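Local coordinates for protein pyruvate kinase (Cryptosporidium parvum, PDB 4DRS) that probably catalyses the last step of glycolysis, the transfer of a phosphoryl group from phosphoenolpyruvate to ADP, giving pyruvate and ATP, at residues Q47-I52 with V72-F77; G105-T110 with F232-F237; A327-E332 with S362-N367. All coordinates share one frame; numbering follows the deposited sequence.

In the fold
All three contacts belong to the eight-stranded parallel barrel of pyruvate kinase and illustrate how a TIM barrel gathers polar side chains at the C-terminal ends of its strands. Contact 1 pairs the first two strands and contact 2 the third and fourth; their centres lie about 9 Å apart, and R74 NE meets D109 OD2 in a salt bridge of 2.7 Å. Contact 3 joins the loop after the seventh strand to the short, weakly bonded helix after the eighth. It reaches contact 1 through a probable hydrogen bond of 2.9 Å between T51 O and T365 OG1, but stays clear of contact 2 (centres about 16 Å apart). R74 and N76 bind ADP, absent from this chain.

Contact 1: residues Q47-I52 with V72-F77; sequences QIICTI and VARLNF. With ACT (acetate ion), chain G.
The hydroxyl oxygen T51 OG1 is gripped from two directions: R74 NH1 donates to it across the contact at 2.7 Å, and OG1 also bonds to L361 O on the eighth strand. Both residues sit on the first beta-alpha-beta unit of the TIM barrel, in which strand 47-51, helix 59-68 and strand 72-76 follow one another and the two strands lie side by side in parallel. Their ladder starts with V72 N giving to I48 O, continues with C50 N to V72 O at 2.9 Å and R74 N to C50 O at 2.8 Å, and closes with I52 N on R74 O.

I49, T51, V72 and R74 face the barrel interior, where M107 and M360 pack on this layer. I49 CG1 rests against V72 CB at 3.8 Å, while CG2 of the same residue touches R74 CB. On the outward face I52 CG1 meets A73 CB at 3.7 Å, beneath helix 82-97.

R74 runs alongside T51, with CG anti to the backbone N (chi1 174°) and the chain extended from there to NE, which carries the guanidinium up to the hydroxyl. T51 OG1 lies almost in the guanidinium plane, at an edge, and the N-H...O angle is 140°. The other edge nitrogens are engaged too: NE forms a salt bridge with D109. An oxygen of a bound acetate, probably from the crystallisation liquor, lies near the same plane.

R74 and N76 are ADP-binding residues, although no nucleotide occupies this chain. N76 OD1 is held by S78 N, and ND2 hydrogen-bonds a glycerol and, weakly, acetate O. Beyond the last direct bond, one water takes the backbone N-H of N76 and donates to I52 O at 2.6 Å.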
loop_
_atom_site.group_PDB
_atom_site.type_symbol
_atom_site.label_atom_id
_atom_site.label_comp_id
_atom_site.label_asym_id
_atom_site.label_seq_id
_atom_site.Cartn_x
_atom_site.Cartn_y
_atom_site.Cartn_z
ATOM N N GLN A 47 -26.302 8.387 13.167
ATOM C CA GLN A 47 -27.435 9.077 13.753
ATOM C C GLN A 47 -28.735 8.627 13.097
ATOM O O GLN A 47 -28.749 8.206 11.937
ATOM C CB GLN A 47 -27.258 10.589 13.615
ATOM C CG GLN A 47 -25.948 11.133 14.182
ATOM C CD GLN A 47 -25.922 11.225 15.703
ATOM O OE1 GLN A 47 -26.818 10.733 16.397
ATOM N NE2 GLN A 47 -24.878 11.863 16.232
ATOM N N ILE A 48 -29.826 8.714 13.849
ATOM C CA ILE A 48 -31.127 8.270 13.366
ATOM C C ILE A 48 -32.132 9.410 13.402
ATOM O O ILE A 48 -32.373 10.010 14.455
ATOM C CB ILE A 48 -31.659 7.060 14.170
ATOM C CG1 ILE A 48 -30.786 5.826 13.922
ATOM C CG2 ILE A 48 -33.111 6.768 13.814
ATOM C CD1 ILE A 48 -31.148 4.623 14.770
ATOM N N ILE A 49 -32.702 9.701 12.234
ATOM C CA ILE A 49 -33.790 10.661 12.097
ATOM C C ILE A 49 -35.123 9.914 12.010
ATOM O O ILE A 49 -35.251 8.960 11.238
ATOM C CB ILE A 49 -33.612 11.549 10.845
ATOM C CG1 ILE A 49 -32.281 12.308 10.902
ATOM C CG2 ILE A 49 -34.780 12.525 10.711
ATOM C CD1 ILE A 49 -31.998 13.162 9.680
ATOM N N CYS A 50 -36.100 10.342 12.808
ATOM C CA CYS A 50 -37.456 9.780 12.757
ATOM C C CYS A 50 -38.452 10.848 12.368
ATOM O O CYS A 50 -38.432 11.951 12.911
ATOM C CB CYS A 50 -37.879 9.190 14.105
ATOM S SG CYS A 50 -36.825 7.865 14.714
ATOM N N THR A 51 -39.323 10.510 11.424
ATOM C CA THR A 51 -40.390 11.398 11.006
ATOM C C THR A 51 -41.548 11.246 11.972
ATOM O O THR A 51 -42.027 10.132 12.213
ATOM C CB THR A 51 -40.854 11.078 9.576
ATOM O OG1 THR A 51 -39.721 11.106 8.697
ATOM C CG2 THR A 51 -41.892 12.093 9.106
ATOM N N ILE A 52 -41.986 12.368 12.534
ATOM C CA ILE A 52 -43.061 12.349 13.513
ATOM C C ILE A 52 -44.401 12.628 12.845
ATOM O O ILE A 52 -44.580 13.647 12.181
ATOM C CB ILE A 52 -42.818 13.337 14.685
ATOM C CG1 ILE A 52 -41.370 13.260 15.206
ATOM C CG2 ILE A 52 -43.827 13.103 15.806
ATOM C CD1 ILE A 52 -40.876 11.873 15.580
ATOM N N VAL A 72 -32.763 12.837 15.873
ATOM C CA VAL A 72 -33.430 14.002 15.303
ATOM C C VAL A 72 -34.894 13.663 15.002
ATOM O O VAL A 72 -35.189 12.600 14.444
ATOM C CB VAL A 72 -32.737 14.464 13.997
ATOM C CG1 VAL A 72 -33.494 15.614 13.349
ATOM C CG2 VAL A 72 -31.293 14.864 14.253
ATOM N N ALA A 73 -35.798 14.564 15.379
ATOM C CA ALA A 73 -37.204 14.451 15.004
ATOM C C ALA A 73 -37.495 15.332 13.789
ATOM O O ALA A 73 -37.119 16.509 13.760
ATOM C CB ALA A 73 -38.104 14.827 16.171
ATOM N N ARG A 74 -38.157 14.749 12.790
ATOM C CA ARG A 74 -38.468 15.439 11.539
ATOM C C ARG A 74 -39.955 15.705 11.387
ATOM O O ARG A 74 -40.789 14.822 11.607
ATOM C CB ARG A 74 -37.967 14.620 10.351
ATOM C CG ARG A 74 -38.343 15.147 8.973
ATOM C CD ARG A 74 -37.773 14.224 7.910
ATOM N NE ARG A 74 -38.286 14.500 6.573
ATOM C CZ ARG A 74 -39.266 13.824 5.980
ATOM N NH1 ARG A 74 -39.868 12.815 6.596
ATOM N NH2 ARG A 74 -39.650 14.162 4.758
ATOM N N LEU A 75 -40.269 16.937 11.004
ATOM C CA LEU A 75 -41.630 17.359 10.751
ATOM C C LEU A 75 -41.782 17.571 9.262
ATOM O O LEU A 75 -41.194 18.495 8.695
ATOM C CB LEU A 75 -41.939 18.655 11.504
ATOM C CG LEU A 75 -41.702 18.676 13.016
ATOM C CD1 LEU A 75 -42.164 19.993 13.623
ATOM C CD2 LEU A 75 -42.396 17.507 13.691
ATOM N N ASN A 76 -42.549 16.693 8.626
ATOM C CA ASN A 76 -42.827 16.808 7.205
ATOM C C ASN A 76 -43.925 17.835 6.952
ATOM O O ASN A 76 -45.102 17.562 7.178
ATOM C CB ASN A 76 -43.225 15.447 6.631
ATOM C CG ASN A 76 -43.255 15.439 5.114
ATOM O OD1 ASN A 76 -43.226 16.491 4.473
ATOM N ND2 ASN A 76 -43.318 14.246 4.532
ATOM N N PHE A 77 -43.540 19.014 6.473
ATOM C CA PHE A 77 -44.507 20.095 6.245
ATOM C C PHE A 77 -45.311 19.942 4.947
ATOM O O PHE A 77 -46.017 20.860 4.528
ATOM C CB PHE A 77 -43.838 21.472 6.368
ATOM C CG PHE A 77 -43.868 22.041 7.770
ATOM C CD1 PHE A 77 -44.391 23.310 8.006
ATOM C CD2 PHE A 77 -43.387 21.307 8.857
ATOM C CE1 PHE A 77 -44.426 23.839 9.291
ATOM C CE2 PHE A 77 -43.426 21.828 10.144
ATOM C CZ PHE A 77 -43.942 23.096 10.362
HETATM C C ACT G . -43.241 10.846 5.564
HETATM O O ACT G . -42.623 11.439 4.656
HETATM O OXT ACT G . -42.985 9.664 5.855
HETATM C CH3 ACT G . -44.319 11.557 6.336
HETATM O O HOH W 1 -44.268 15.295 10.250
#

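Contact 2: residues G105-T110 with F232-F237; sequences GIMLDT and FIALSF
M107 and F232 meet with side chains crossing at about a right angle, on the inward face of two parallel neighbours of the TIM barrel, its third and fourth strands. Followed outward, M107 touches F232 CB with its own CB at 3.9 Å. CG, placed anti to the backbone N (chi1 168°), lies 4.1 Å from both F232 CB and A234 CB; SD then settles 3.9 Å from A234 CB. A bend at the last torsion (chi3 -77°) turns CE back to F232 CB at 4.1 Å. The F232 ring itself reaches the start of the other strand, where G105 CA lies at the ring edge.

Behind these side chains the backbones are laced together by L108 N to F232 O at 2.9 Å, A234 N to L108 O at 2.7 Å and T110 N to A234 O.

Toward the C-terminal ends the character changes. S236 OG donates to T110 O at 2.7 Å, and a water accepts from T110 OG1 while donating to S236 O. D109 extends both carboxylate oxygens beyond the strand pair, OD2 to its partner R74 and OD1 to a salt bridge with K270. S236 OG gives its hydrogen to T110 O and also hydrogen-bonds K270 NZ, so the hydroxyl is used twice, and K270 NZ meets both D109 OD1 and S236 OG.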
loop_
_atom_site.group_PDB
_atom_site.type_symbol
_atom_site.label_atom_id
_atom_site.label_comp_id
_atom_site.label_asym_id
_atom_site.label_seq_id
_atom_site.Cartn_x
_atom_site.Cartn_y
_atom_site.Cartn_z
ATOM N N GLY A 105 -32.375 16.868 18.181
ATOM C CA GLY A 105 -32.475 17.942 17.199
ATOM C C GLY A 105 -33.841 17.915 16.540
ATOM O O GLY A 105 -34.483 16.861 16.467
ATOM N N ILE A 106 -34.294 19.073 16.064
ATOM C CA ILE A 106 -35.585 19.162 15.378
ATOM C C ILE A 106 -35.415 19.712 13.964
ATOM O O ILE A 106 -34.788 20.756 13.767
ATOM C CB ILE A 106 -36.631 19.974 16.180
ATOM C CG1 ILE A 106 -36.713 19.453 17.619
ATOM C CG2 ILE A 106 -38.000 19.877 15.521
ATOM C CD1 ILE A 106 -37.545 20.297 18.557
ATOM N N MET A 107 -35.982 18.985 12.998
ATOM C CA MET A 107 -35.838 19.262 11.571
ATOM C C MET A 107 -37.188 19.604 10.933
ATOM O O MET A 107 -38.168 18.865 11.077
ATOM C CB MET A 107 -35.223 18.041 10.867
ATOM C CG MET A 107 -35.279 18.060 9.338
ATOM S SD MET A 107 -34.645 16.547 8.564
ATOM C CE MET A 107 -32.873 16.772 8.719
ATOM N N LEU A 108 -37.223 20.729 10.222
ATOM C CA LEU A 108 -38.363 21.081 9.395
ATOM C C LEU A 108 -38.036 20.722 7.942
ATOM O O LEU A 108 -37.032 21.175 7.384
ATOM C CB LEU A 108 -38.704 22.566 9.558
ATOM C CG LEU A 108 -39.884 23.172 8.786
ATOM C CD1 LEU A 108 -40.458 24.367 9.532
ATOM C CD2 LEU A 108 -39.469 23.573 7.375
ATOM N N ASP A 109 -38.881 19.881 7.355
ATOM C CA ASP A 109 -38.728 19.426 5.975
ATOM C C ASP A 109 -39.779 20.164 5.158
ATOM O O ASP A 109 -40.978 19.966 5.372
ATOM C CB ASP A 109 -38.946 17.904 5.903
ATOM C CG ASP A 109 -38.602 17.309 4.539
ATOM O OD1 ASP A 109 -39.030 17.845 3.488
ATOM O OD2 ASP A 109 -37.913 16.266 4.521
ATOM N N THR A 110 -39.336 21.025 4.243
ATOM C CA THR A 110 -40.259 21.886 3.493
ATOM C C THR A 110 -41.132 21.092 2.539
ATOM O O THR A 110 -40.718 20.057 2.017
ATOM C CB THR A 110 -39.538 22.996 2.687
ATOM O OG1 THR A 110 -38.673 22.402 1.711
ATOM C CG2 THR A 110 -38.731 23.907 3.614
ATOM N N PHE A 232 -32.682 22.289 11.990
ATOM C CA PHE A 232 -32.424 21.942 10.598
ATOM C C PHE A 232 -33.591 22.329 9.695
ATOM O O PHE A 232 -34.761 22.243 10.094
ATOM C CB PHE A 232 -32.138 20.438 10.452
ATOM C CG PHE A 232 -31.140 19.907 11.443
ATOM C CD1 PHE A 232 -29.775 20.078 11.239
ATOM C CD2 PHE A 232 -31.565 19.244 12.584
ATOM C CE1 PHE A 232 -28.854 19.600 12.162
ATOM C CE2 PHE A 232 -30.650 18.758 13.507
ATOM C CZ PHE A 232 -29.290 18.934 13.295
ATOM N N ILE A 233 -33.254 22.756 8.482
ATOM C CA ILE A 233 -34.219 22.936 7.414
ATOM C C ILE A 233 -33.842 21.959 6.301
ATOM O O ILE A 233 -32.808 22.117 5.645
ATOM C CB ILE A 233 -34.215 24.385 6.857
ATOM C CG1 ILE A 233 -34.608 25.393 7.941
ATOM C CG2 ILE A 233 -35.167 24.504 5.670
ATOM C CD1 ILE A 233 -34.314 26.838 7.587
ATOM N N ALA A 234 -34.666 20.934 6.111
ATOM C CA ALA A 234 -34.491 20.015 4.997
ATOM C C ALA A 234 -35.207 20.614 3.799
ATOM O O ALA A 234 -36.437 20.623 3.731
ATOM C CB ALA A 234 -35.036 18.633 5.333
ATOM N N LEU A 235 -34.423 21.139 2.871
ATOM C CA LEU A 235 -34.948 21.876 1.735
ATOM C C LEU A 235 -35.279 20.907 0.596
ATOM O O LEU A 235 -34.376 20.310 -0.005
ATOM C CB LEU A 235 -33.916 22.918 1.304
ATOM C CG LEU A 235 -34.349 24.291 0.804
ATOM C CD1 LEU A 235 -35.207 25.012 1.833
ATOM C CD2 LEU A 235 -33.110 25.111 0.458
ATOM N N SER A 236 -36.571 20.733 0.322
ATOM C CA SER A 236 -37.025 19.776 -0.698
ATOM C C SER A 236 -36.737 20.223 -2.131
ATOM O O SER A 236 -36.881 21.402 -2.463
ATOM C CB SER A 236 -38.522 19.476 -0.546
ATOM O OG SER A 236 -38.791 18.814 0.673
ATOM N N PHE A 237 -36.344 19.264 -2.968
ATOM C CA PHE A 237 -36.121 19.470 -4.412
ATOM C C PHE A 237 -35.148 20.595 -4.778
ATOM O O PHE A 237 -35.410 21.360 -5.703
ATOM C CB PHE A 237 -37.455 19.677 -5.158
ATOM C CG PHE A 237 -38.258 18.417 -5.336
ATOM C CD1 PHE A 237 -38.099 17.627 -6.476
ATOM C CD2 PHE A 237 -39.180 18.021 -4.370
ATOM C CE1 PHE A 237 -38.836 16.464 -6.643
ATOM C CE2 PHE A 237 -39.920 16.862 -4.531
ATOM C CZ PHE A 237 -39.745 16.078 -5.668
HETATM O O HOH W 2 -38.059 23.403 -0.805
#

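Contact 3: residues A327-E332 with S362-N367; sequences ATQMLE and SGETAN
L331 and E364 join the loop after the seventh barrel strand to the short, weakly bonded helix after the eighth through one hydrogen bond, L331 N to E364 OE2 at 2.7 Å. The N-H comes to the anti lone pair of OE2, away from the other oxygen, and the bond is bent, 139° at the hydrogen.

The glutamate gets there by folding: CG stands anti to the carbonyl carbon, and the next torsion (chi2 88°) kinks the chain so that the carboxylate turns back over its own segment. OE1 thereby comes within 2.7 Å of S362 N, a weak bond.

Q329, by contrast, has CG anti to the backbone N and continues straight, crossing the glutamate. Q329 CG lies 3.5 Å from E364 OE2, and its amide is turned almost perpendicular to the carboxylate, at 88°. NE2 ends 3.8 Å from S362 CB, beside the start of the 363-366 helix.

L331 and E364 both pack on A374 of helix 371-386, and the S362 side chain lies about 4 Å from that of R74, an ADP-binding residue. One carboxylate thus takes a backbone N-H from each segment, bent from L331 and weak from S362, which would hold its orientation between them.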
loop_
_atom_site.group_PDB
_atom_site.type_symbol
_atom_site.label_atom_id
_atom_site.label_comp_id
_atom_site.label_asym_id
_atom_site.label_seq_id
_atom_site.Cartn_x
_atom_site.Cartn_y
_atom_site.Cartn_z
ATOM N N ALA A 327 -32.156 8.388 3.154
ATOM C CA ALA A 327 -33.573 8.398 3.499
ATOM C C ALA A 327 -34.439 8.017 2.314
ATOM O O ALA A 327 -35.019 8.890 1.666
ATOM C CB ALA A 327 -33.969 9.782 3.990
ATOM N N THR A 328 -34.529 6.723 2.025
ATOM C CA THR A 328 -35.336 6.258 0.894
ATOM C C THR A 328 -36.539 5.440 1.370
ATOM O O THR A 328 -37.089 4.630 0.618
ATOM C CB THR A 328 -34.491 5.452 -0.119
ATOM O OG1 THR A 328 -33.725 4.456 0.571
ATOM C CG2 THR A 328 -33.547 6.372 -0.887
ATOM N N GLN A 329 -36.951 5.690 2.614
ATOM C CA GLN A 329 -37.952 4.883 3.323
ATOM C C GLN A 329 -37.508 3.418 3.352
ATOM O O GLN A 329 -38.121 2.548 2.725
ATOM C CB GLN A 329 -39.351 5.051 2.709
ATOM C CG GLN A 329 -40.486 4.627 3.629
ATOM C CD GLN A 329 -41.849 4.773 2.984
ATOM O OE1 GLN A 329 -42.152 4.122 1.983
ATOM N NE2 GLN A 329 -42.686 5.624 3.564
ATOM N N MET A 330 -36.430 3.167 4.088
ATOM C CA MET A 330 -35.742 1.877 4.053
ATOM C C MET A 330 -36.543 0.699 4.616
ATOM O O MET A 330 -36.334 -0.440 4.199
ATOM C CB MET A 330 -34.379 1.978 4.744
ATOM C CG MET A 330 -33.356 2.808 3.982
ATOM S SD MET A 330 -33.623 4.584 4.121
ATOM C CE MET A 330 -32.836 4.887 5.703
ATOM N N LEU A 331 -37.457 0.969 5.547
ATOM C CA LEU A 331 -38.207 -0.107 6.207
ATOM C C LEU A 331 -39.710 -0.082 5.893
ATOM O O LEU A 331 -40.545 -0.070 6.801
ATOM C CB LEU A 331 -37.950 -0.100 7.726
ATOM C CG LEU A 331 -36.511 -0.054 8.269
ATOM C CD1 LEU A 331 -36.514 0.063 9.785
ATOM C CD2 LEU A 331 -35.678 -1.255 7.838
ATOM N N GLU A 332 -40.041 -0.097 4.600
ATOM C CA GLU A 332 -41.435 -0.089 4.126
ATOM C C GLU A 332 -42.310 -1.143 4.801
ATOM O O GLU A 332 -43.398 -0.832 5.283
ATOM C CB GLU A 332 -41.494 -0.293 2.609
ATOM C CG GLU A 332 -41.129 0.928 1.779
ATOM C CD GLU A 332 -41.040 0.617 0.297
ATOM O OE1 GLU A 332 -40.318 -0.331 -0.075
ATOM O OE2 GLU A 332 -41.686 1.328 -0.501
ATOM N N SER A 362 -39.206 7.134 7.473
ATOM C CA SER A 362 -40.316 7.951 6.991
ATOM C C SER A 362 -41.660 7.509 7.577
ATOM O O SER A 362 -41.999 7.874 8.705
ATOM C CB SER A 362 -40.352 7.970 5.458
ATOM O OG SER A 362 -39.589 9.050 4.943
ATOM N N GLY A 363 -42.414 6.723 6.808
ATOM C CA GLY A 363 -43.743 6.263 7.213
ATOM C C GLY A 363 -43.747 5.103 8.196
ATOM O O GLY A 363 -44.811 4.623 8.591
ATOM N N GLU A 364 -42.556 4.655 8.588
ATOM C CA GLU A 364 -42.398 3.575 9.561
ATOM C C GLU A 364 -42.766 4.063 10.956
ATOM O O GLU A 364 -43.345 3.320 11.754
ATOM C CB GLU A 364 -40.958 3.055 9.555
ATOM C CG GLU A 364 -40.512 2.427 8.242
ATOM C CD GLU A 364 -39.923 3.418 7.246
ATOM O OE1 GLU A 364 -40.287 4.614 7.272
ATOM O OE2 GLU A 364 -39.089 2.996 6.417
ATOM N N THR A 365 -42.426 5.320 11.233
ATOM C CA THR A 365 -42.738 5.964 12.507
ATOM C C THR A 365 -43.924 6.930 12.393
ATOM O O THR A 365 -44.793 6.953 13.269
ATOM C CB THR A 365 -41.512 6.702 13.091
ATOM O OG1 THR A 365 -40.891 7.497 12.073
ATOM C CG2 THR A 365 -40.501 5.706 13.632
ATOM N N ALA A 366 -43.955 7.706 11.307
ATOM C CA ALA A 366 -44.985 8.726 11.081
ATOM C C ALA A 366 -46.413 8.176 11.136
ATOM O O ALA A 366 -47.239 8.660 11.911
ATOM C CB ALA A 366 -44.741 9.448 9.761
ATOM N N ASN A 367 -46.697 7.166 10.319
ATOM C CA ASN A 367 -48.027 6.554 10.289
ATOM C C ASN A 367 -48.005 5.025 10.171
ATOM O O ASN A 367 -48.929 4.418 9.622
ATOM C CB ASN A 367 -48.912 7.200 9.208
ATOM C CG ASN A 367 -48.157 7.487 7.923
ATOM O OD1 ASN A 367 -47.678 6.575 7.249
ATOM N ND2 ASN A 367 -48.056 8.764 7.573
#